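Local atomic coordinates of methyl-accepting chemotaxis protein (Vibrio parahaemolyticus, PDB entry 4EXO), a protein that probably senses small ligands such as pyruvate through a periplasmic PAS-like Cache domain and signals to the chemotaxis machinery. Residues 31-36 and 131-136; 52-57 and 138-143. All blocks are in the same frame, centred on the assembly; numbering follows the deposited sequence.

How the contacts relate
Both contacts involve the C-terminal hairpin, contact 1 at its turn and contact 2 on its strand 136-143. Contact 1 lies toward the surface, its centre about 17 Å from the centre of the chain, where the end of helix 30-34 meets the turn between strands 120-131 and 136-143. Contact 2 is buried, about 8 Å from that centre, and sets the loop after helix 42-51 against strand 136-143. Their centres are about 21 Å apart, joined by L131 packing on L138. The chemistry follows the place: contact 1 combines direct hydrogen bonds, a cation-pi contact and an aromatic pair, whereas contact 2 has no direct hydrogen bond and relies on ring edges and bridging waters, with Y143 near the bound pyruvate.

Contact 1. Residues 31-36 and 131-136; sequences PLYDSD and LQKWDW
K133 NZ donates to Y33 O at 2.8 Å and to a water that in turn donates to D34 OD1, a carboxylate with a salt bridge to K30 through its other oxygen. K133 belongs to the turn of the beta hairpin formed by strands 120-131 and 136-143, which closes in a G1 beta bulge where D135 and W136 both face L131. A bend at chi3 (-56°) sets CE and NZ of the lysine over one face of the Y33 ring, NZ in a cation-pi contact 4.9 Å from the ring centroid. The two side chains run past each other in opposite directions: the tyrosine reaches along the hairpin, and its OH accepts a 3.0 Å hydrogen bond from K133 N. L131 CB touches the phenol obliquely, with CE1 of Y33 4.0 Å from it. The edge of Y33 meets the face of W134 in a T-shaped pair, planes at 82°, with CD1 of Y33 3.7 Å above the centre of the indole. Helix 42-51 also packs on this indole, joining the hairpin to two helices. D36 lies at the indole edge: W134 NE1 gives OD2 a nearly straight bond of 2.9 Å (172° at the hydrogen). G39 N also binds OD2 and N41 N binds OD1, and the indole N-H meets OD2 from above the carboxylate plane while OD2 lies in the indole ring plane.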
loop_
_atom_site.group_PDB
_atom_site.type_symbol
_atom_site.label_atom_id
_atom_site.label_comp_id
_atom_site.label_asym_id
_atom_site.label_seq_id
_atom_site.Cartn_x
_atom_site.Cartn_y
_atom_site.Cartn_z
ATOM N N PRO A 31 1.938 -1.156 -14.523
ATOM C CA PRO A 31 1.401 -1.414 -15.884
ATOM C C PRO A 31 1.478 -0.152 -16.742
ATOM O O PRO A 31 1.938 -0.203 -17.893
ATOM C CB PRO A 31 -0.068 -1.753 -15.618
ATOM C CG PRO A 31 -0.055 -2.339 -14.219
ATOM C CD PRO A 31 0.964 -1.520 -13.473
ATOM N N LEU A 32 1.101 0.987 -16.153
ATOM C CA LEU A 32 1.185 2.279 -16.841
ATOM C C LEU A 32 2.615 2.738 -17.133
ATOM O O LEU A 32 2.925 3.177 -18.260
ATOM C CB LEU A 32 0.451 3.340 -16.025
ATOM C CG LEU A 32 -1.066 3.259 -15.912
ATOM C CD1 LEU A 32 -1.569 4.166 -14.764
ATOM C CD2 LEU A 32 -1.769 3.629 -17.213
ATOM N N TYR A 33 3.481 2.648 -16.128
ATOM C CA TYR A 33 4.874 3.052 -16.235
ATOM C C TYR A 33 5.575 2.244 -17.330
ATOM O O TYR A 33 6.246 2.824 -18.181
ATOM C CB TYR A 33 5.577 2.804 -14.900
ATOM C CG TYR A 33 6.975 3.388 -14.746
ATOM C CD1 TYR A 33 7.173 4.780 -14.657
ATOM C CD2 TYR A 33 8.088 2.551 -14.604
ATOM C CE1 TYR A 33 8.454 5.328 -14.475
ATOM C CE2 TYR A 33 9.384 3.091 -14.426
ATOM C CZ TYR A 33 9.545 4.485 -14.356
ATOM O OH TYR A 33 10.809 5.005 -14.148
ATOM N N ASP A 34 5.417 0.919 -17.275
ATOM C CA ASP A 34 6.069 0.009 -18.213
ATOM C C ASP A 34 5.615 0.232 -19.670
ATOM O O ASP A 34 6.447 0.177 -20.576
ATOM C CB ASP A 34 5.889 -1.458 -17.788
ATOM C CG ASP A 34 6.737 -1.830 -16.571
ATOM O OD1 ASP A 34 7.613 -1.050 -16.148
ATOM O OD2 ASP A 34 6.539 -2.921 -16.013
ATOM N N SER A 35 4.319 0.482 -19.877
ATOM C CA SER A 35 3.745 0.692 -21.209
ATOM C C SER A 35 3.733 2.142 -21.709
ATOM O O SER A 35 3.173 2.430 -22.778
ATOM C CB SER A 35 2.311 0.150 -21.261
ATOM O OG SER A 35 1.424 0.955 -20.499
ATOM N N ASP A 36 4.326 3.050 -20.940
ATOM C CA ASP A 36 4.282 4.458 -21.270
ATOM C C ASP A 36 5.032 4.750 -22.579
ATOM O O ASP A 36 6.095 4.167 -22.837
ATOM C CB ASP A 36 4.918 5.268 -20.146
ATOM C CG ASP A 36 4.885 6.747 -20.410
ATOM O OD1 ASP A 36 3.776 7.318 -20.413
ATOM O OD2 ASP A 36 5.969 7.346 -20.618
ATOM N N LEU A 131 12.059 7.416 -9.993
ATOM C CA LEU A 131 11.478 6.744 -11.151
ATOM C C LEU A 131 11.995 7.431 -12.420
ATOM O O LEU A 131 11.424 8.424 -12.908
ATOM C CB LEU A 131 9.947 6.818 -11.100
ATOM C CG LEU A 131 9.261 6.071 -9.951
ATOM C CD1 LEU A 131 7.758 6.335 -10.038
ATOM C CD2 LEU A 131 9.538 4.570 -10.048
ATOM N N GLN A 132 13.112 6.933 -12.931
ATOM C CA GLN A 132 13.891 7.745 -13.873
ATOM C C GLN A 132 13.188 8.044 -15.206
ATOM O O GLN A 132 13.429 9.099 -15.811
ATOM C CB GLN A 132 15.263 7.098 -14.107
ATOM C CG GLN A 132 15.174 5.695 -14.680
ATOM C CD GLN A 132 15.147 5.686 -16.220
ATOM O OE1 GLN A 132 15.351 6.729 -16.885
ATOM N NE2 GLN A 132 14.871 4.511 -16.786
ATOM N N LYS A 133 12.315 7.139 -15.659
ATOM C CA LYS A 133 11.646 7.285 -16.966
ATOM C C LYS A 133 10.833 8.559 -17.026
ATOM O O LYS A 133 10.806 9.237 -18.047
ATOM C CB LYS A 133 10.726 6.099 -17.242
ATOM C CG LYS A 133 10.093 6.131 -18.642
ATOM C CD LYS A 133 9.145 4.934 -18.888
ATOM C CE LYS A 133 9.813 3.603 -18.690
ATOM N NZ LYS A 133 8.853 2.528 -19.173
ATOM N N TRP A 134 10.197 8.891 -15.897
ATOM C CA TRP A 134 9.424 10.118 -15.762
ATOM C C TRP A 134 10.114 11.280 -15.019
ATOM O O TRP A 134 9.516 12.359 -14.896
ATOM C CB TRP A 134 8.103 9.771 -15.074
ATOM C CG TRP A 134 7.216 8.975 -15.958
ATOM C CD1 TRP A 134 7.365 8.765 -17.310
ATOM C CD2 TRP A 134 6.024 8.310 -15.577
ATOM N NE1 TRP A 134 6.333 7.987 -17.785
ATOM C CE2 TRP A 134 5.493 7.698 -16.736
ATOM C CE3 TRP A 134 5.350 8.159 -14.360
ATOM C CZ2 TRP A 134 4.308 6.957 -16.713
ATOM C CZ3 TRP A 134 4.173 7.418 -14.342
ATOM C CH2 TRP A 134 3.670 6.825 -15.503
ATOM N N ASP A 135 11.355 11.065 -14.573
ATOM C CA ASP A 135 12.088 11.963 -13.684
ATOM C C ASP A 135 11.185 12.331 -12.488
ATOM O O ASP A 135 11.015 13.514 -12.182
ATOM C CB ASP A 135 12.551 13.247 -14.417
ATOM C CG ASP A 135 13.502 14.088 -13.602
ATOM O OD1 ASP A 135 14.358 13.519 -12.883
ATOM O OD2 ASP A 135 13.413 15.355 -13.676
ATOM N N TRP A 136 10.582 11.329 -11.852
ATOM C CA TRP A 136 9.817 11.562 -10.624
ATOM C C TRP A 136 10.575 11.017 -9.439
ATOM O O TRP A 136 10.919 9.827 -9.399
ATOM C CB TRP A 136 8.436 10.911 -10.656
ATOM C CG TRP A 136 7.418 11.581 -11.542
ATOM C CD1 TRP A 136 7.576 12.715 -12.299
ATOM C CD2 TRP A 136 6.072 11.148 -11.741
ATOM N NE1 TRP A 136 6.401 13.007 -12.964
ATOM C CE2 TRP A 136 5.471 12.044 -12.653
ATOM C CE3 TRP A 136 5.312 10.083 -11.238
ATOM C CZ2 TRP A 136 4.128 11.925 -13.041
ATOM C CZ3 TRP A 136 3.986 9.945 -11.656
ATOM C CH2 TRP A 136 3.415 10.856 -12.541
HETATM O O HOH W 1 9.624 0.395 -17.570
#

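Contact 2. Residues 52-57 and 138-143; sequences MRFESD and LGTGIY
The F54 ring turns its edge to strand 136-143: T140 OG1 lies near the ring plane 3.2 Å from CE2, and G141 O, also near that plane, is 3.3 Å from CZ. Y21 of helix 2-28 stacks with this ring, and M24 of the second subunit packs on F54, placing the contact beside the dimer interface of the PAS-like Cache fold. CG of F54 sits between its backbone N and carbonyl carbon (chi1 56°), which drops the ring from the loop onto the strand. The second flat group, the Y143 ring, presents its edge to the backbone of D57: CE2 is 3.4 Å from D57 O, while CD2 lies 3.8 Å from D57 CB. Between the two rings, a water donates to D57 O at 2.7 Å and to G141 O at 2.8 Å; a second water links the same carbonyls, weakly at the D57 end. T140 OG1 is bonded to Y59 O, and Y143 OH to H114 O, Y59 OH and K124 NZ. Y59 and K124 line the pyruvate pocket, and the Y143 side chain is about 5 Å from the ligand. Loop and strand thus meet through ring C-H edges turned to oxygens and through water, which satisfies buried carbonyls where no direct hydrogen bond joins the two segments.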
loop_
_atom_site.group_PDB
_atom_site.type_symbol
_atom_site.label_atom_id
_atom_site.label_comp_id
_atom_site.label_asym_id
_atom_site.label_seq_id
_atom_site.Cartn_x
_atom_site.Cartn_y
_atom_site.Cartn_z
HETATM N N MSE A 52 -4.409 7.225 -3.349
HETATM C CA MSE A 52 -3.950 6.263 -2.343
HETATM C C MSE A 52 -3.694 6.812 -0.934
HETATM O O MSE A 52 -3.095 7.901 -0.748
HETATM C CB MSE A 52 -2.683 5.522 -2.838
HETATM C CG MSE A 52 -3.016 4.591 -3.987
HETATM SE SE MSE A 52 -1.445 3.862 -4.872
HETATM C CE MSE A 52 -1.030 2.616 -3.520
ATOM N N ARG A 53 -4.142 6.049 0.063
ATOM C CA ARG A 53 -3.829 6.370 1.470
ATOM C C ARG A 53 -3.502 5.110 2.237
ATOM O O ARG A 53 -4.153 4.078 2.015
ATOM C CB ARG A 53 -5.045 7.036 2.161
ATOM C CG ARG A 53 -5.509 8.327 1.503
ATOM C CD ARG A 53 -4.573 9.509 1.875
ATOM N NE ARG A 53 -5.141 10.775 1.384
ATOM C CZ ARG A 53 -5.168 11.141 0.104
ATOM N NH1 ARG A 53 -4.622 10.358 -0.844
ATOM N NH2 ARG A 53 -5.696 12.323 -0.229
ATOM N N PHE A 54 -2.529 5.178 3.153
ATOM C CA PHE A 54 -2.396 4.114 4.154
ATOM C C PHE A 54 -2.908 4.518 5.551
ATOM O O PHE A 54 -2.947 3.689 6.470
ATOM C CB PHE A 54 -0.961 3.543 4.210
ATOM C CG PHE A 54 0.135 4.587 4.469
ATOM C CD1 PHE A 54 0.496 4.932 5.771
ATOM C CD2 PHE A 54 0.799 5.191 3.418
ATOM C CE1 PHE A 54 1.533 5.897 6.020
ATOM C CE2 PHE A 54 1.852 6.160 3.663
ATOM C CZ PHE A 54 2.196 6.495 4.963
ATOM N N GLU A 55 -3.263 5.797 5.684
ATOM C CA GLU A 55 -3.988 6.380 6.818
ATOM C C GLU A 55 -4.273 7.825 6.396
ATOM O O GLU A 55 -3.833 8.282 5.332
ATOM C CB GLU A 55 -3.183 6.321 8.125
ATOM C CG GLU A 55 -1.800 7.011 8.038
ATOM C CD GLU A 55 -1.021 6.941 9.358
ATOM O OE1 GLU A 55 -1.452 7.587 10.338
ATOM O OE2 GLU A 55 0.019 6.249 9.407
ATOM N N SER A 56 -5.037 8.549 7.201
ATOM C CA SER A 56 -5.386 9.925 6.846
ATOM C C SER A 56 -4.161 10.794 6.538
ATOM O O SER A 56 -4.191 11.632 5.595
ATOM C CB SER A 56 -6.237 10.568 7.945
ATOM O OG SER A 56 -7.554 10.025 7.877
ATOM N N ASP A 57 -3.065 10.537 7.256
ATOM C CA ASP A 57 -1.836 11.328 7.064
ATOM C C ASP A 57 -0.828 10.640 6.136
ATOM O O ASP A 57 0.310 11.062 6.063
ATOM C CB ASP A 57 -1.170 11.553 8.418
ATOM C CG ASP A 57 -1.963 12.526 9.296
ATOM O OD1 ASP A 57 -2.419 13.553 8.765
ATOM O OD2 ASP A 57 -2.115 12.263 10.503
ATOM N N LEU A 138 9.384 10.146 -6.237
ATOM C CA LEU A 138 8.067 9.811 -5.650
ATOM C C LEU A 138 8.293 9.534 -4.164
ATOM O O LEU A 138 9.148 8.728 -3.833
ATOM C CB LEU A 138 7.510 8.555 -6.320
ATOM C CG LEU A 138 6.176 7.978 -5.793
ATOM C CD1 LEU A 138 5.036 9.007 -5.994
ATOM C CD2 LEU A 138 5.817 6.644 -6.480
ATOM N N GLY A 139 7.506 10.165 -3.294
ATOM C CA GLY A 139 7.756 10.083 -1.852
ATOM C C GLY A 139 6.494 9.917 -1.022
ATOM O O GLY A 139 5.401 10.198 -1.498
ATOM N N THR A 140 6.663 9.469 0.216
ATOM C CA THR A 140 5.595 9.467 1.191
ATOM C C THR A 140 6.288 9.652 2.543
ATOM O O THR A 140 7.482 9.999 2.593
ATOM C CB THR A 140 4.720 8.159 1.128
ATOM O OG1 THR A 140 3.665 8.271 2.114
ATOM C CG2 THR A 140 5.546 6.912 1.453
ATOM N N GLY A 141 5.577 9.456 3.646
ATOM C CA GLY A 141 6.203 9.700 4.958
ATOM C C GLY A 141 5.306 9.293 6.102
ATOM O O GLY A 141 4.119 9.008 5.902
ATOM N N ILE A 142 5.896 9.214 7.293
ATOM C CA ILE A 142 5.145 8.982 8.537
ATOM C C ILE A 142 5.420 10.158 9.483
ATOM O O ILE A 142 6.553 10.666 9.525
ATOM C CB ILE A 142 5.551 7.635 9.170
ATOM C CG1 ILE A 142 5.167 6.490 8.224
ATOM C CG2 ILE A 142 4.918 7.432 10.539
ATOM C CD1 ILE A 142 5.529 5.132 8.738
ATOM N N TYR A 143 4.417 10.592 10.243
ATOM C CA TYR A 143 4.634 11.736 11.151
ATOM C C TYR A 143 5.173 11.239 12.490
ATOM O O TYR A 143 4.756 10.206 12.986
ATOM C CB TYR A 143 3.357 12.583 11.285
ATOM C CG TYR A 143 3.083 13.306 9.966
ATOM C CD1 TYR A 143 3.560 14.613 9.757
ATOM C CD2 TYR A 143 2.410 12.681 8.921
ATOM C CE1 TYR A 143 3.358 15.270 8.554
ATOM C CE2 TYR A 143 2.203 13.331 7.703
ATOM C CZ TYR A 143 2.669 14.617 7.526
ATOM O OH TYR A 143 2.462 15.272 6.326
HETATM O O HOH W 2 2.407 10.636 4.356
HETATM O O HOH W 3 1.824 8.996 7.797
#